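Side-chain contact in regulator of g-protein signalling 1 (Homo sapiens, PDB 2BV1), which increases the GTPase activity of G protein alpha subunits, driving them into their inactive GDP-bound form and so damping receptor signalling: residues 37-40 against 41-44. Residues are numbered along the deposited sequence; the frame is centred on the assembly and turned at random.
Sequences NVFG and SFLK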
# COMPACT_ATOMS: atom_id res chain seq x y z
N ASN A 37 -3.31 8.86 3.63
CA ASN A 37 -3.90 8.84 4.93
C ASN A 37 -5.42 8.59 4.88
O ASN A 37 -5.95 7.88 5.72
CB ASN A 37 -3.61 10.19 5.72
CG ASN A 37 -2.12 10.40 6.11
OD1 ASN A 37 -1.67 11.55 6.36
ND2 ASN A 37 -1.39 9.31 6.23
N VAL A 38 -6.12 9.26 3.97
CA VAL A 38 -7.59 9.10 3.87
C VAL A 38 -7.95 7.70 3.28
O VAL A 38 -8.81 6.99 3.76
CB VAL A 38 -8.20 10.28 3.04
CG1 VAL A 38 -9.72 10.12 2.88
CG2 VAL A 38 -7.97 11.65 3.73
N PHE A 39 -7.23 7.30 2.25
CA PHE A 39 -7.42 5.94 1.69
C PHE A 39 -7.11 4.85 2.73
O PHE A 39 -7.90 3.94 2.97
CB PHE A 39 -6.56 5.81 0.45
CG PHE A 39 -6.72 4.51 -0.28
CD1 PHE A 39 -7.97 3.98 -0.57
CD2 PHE A 39 -5.61 3.80 -0.68
CE1 PHE A 39 -8.08 2.78 -1.32
CE2 PHE A 39 -5.75 2.56 -1.38
CZ PHE A 39 -6.98 2.09 -1.68
N GLY A 40 -5.96 5.01 3.40
CA GLY A 40 -5.63 4.23 4.55
C GLY A 40 -6.73 4.07 5.57
O GLY A 40 -6.97 2.96 6.06
N SER A 41 -7.38 5.20 5.94
CA SER A 41 -8.44 5.17 6.92
C SER A 41 -9.62 4.33 6.41
O SER A 41 -10.21 3.57 7.15
CB SER A 41 -8.91 6.59 7.25
OG SER A 41 -7.81 7.40 7.68
N PHE A 42 -9.98 4.50 5.15
CA PHE A 42 -11.06 3.69 4.51
C PHE A 42 -10.73 2.18 4.48
O PHE A 42 -11.55 1.36 4.81
CB PHE A 42 -11.36 4.23 3.07
CG PHE A 42 -12.20 3.29 2.24
CD1 PHE A 42 -13.58 3.32 2.32
CD2 PHE A 42 -11.61 2.41 1.33
CE1 PHE A 42 -14.36 2.48 1.54
CE2 PHE A 42 -12.38 1.56 0.56
CZ PHE A 42 -13.75 1.61 0.65
N LEU A 43 -9.49 1.83 4.14
CA LEU A 43 -9.05 0.43 4.15
C LEU A 43 -9.12 -0.15 5.56
O LEU A 43 -9.60 -1.28 5.76
CB LEU A 43 -7.64 0.30 3.57
CG LEU A 43 -7.39 0.70 2.10
CD1 LEU A 43 -6.00 0.37 1.73
CD2 LEU A 43 -8.37 0.02 1.11
N LYS A 44 -8.70 0.64 6.56
CA LYS A 44 -8.78 0.23 7.94
C LYS A 44 -10.24 -0.02 8.33
O LYS A 44 -10.54 -1.06 8.88
CB LYS A 44 -8.08 1.26 8.88
CG LYS A 44 -7.25 0.60 9.97
CD LYS A 44 -6.33 1.55 10.79
CE LYS A 44 -5.75 0.84 12.01
NZ LYS A 44 -4.52 -0.00 11.71
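Leu43 lies across the ring of Phe39, one turn back on helix 33-45 of the RGS domain. Its CB starts beside the backbone, 3.7 Å from Phe39 O, the same oxygen that accepts the backbone bond from Leu43 N at 2.9 Å. CG, placed anti to the carbonyl carbon (chi1 -62°), passes 3.4 Å from Phe39 O and stands over the centre of the aromatic face, making a CH-pi contact 4.1 Å from the Phe39 ring centroid. From there the two methyls part: CD2 settles against CE1 of Phe39 at 3.7 Å, while CD1 goes to Phe39 CE2 at 3.8 Å, and both also come near CZ. Phe39 holds its CG anti to the backbone N (chi1 -176°), which brings the ring under the leucine. With alanine at Leu43 the CG and both methyls are gone, which would probably leave this face of Phe39 without its CH-pi partner and open a gap toward Ser126 of helix 112-131.

Phe42 reaches Phe39 more loosely, its CD2 coming obliquely to within 4.4 Å of Phe39 CD1. Phe130 joins the two aromatics, edge-to-face with Phe39 and with its plane at about 55° to that of Phe42, and Leu26, Leu29 and Leu30 of helix 26-31 also pack on Phe39.

Round the helix, on an exposed side, Ser41 folds its hydroxyl back onto the preceding turn: OG donates to Asn37 O at 2.7 Å. Ser41 N donates to that oxygen too, from the opposite face of the carbonyl plane, so one acceptor is gripped twice. The helix is thus amphipathic here: largely apolar side chains (Phe39, Phe42, Leu43) pack its inner side against helices 26-31, 112-131 and 134-142, while on the outer side the serine hydroxyl finds its acceptor in the helix backbone.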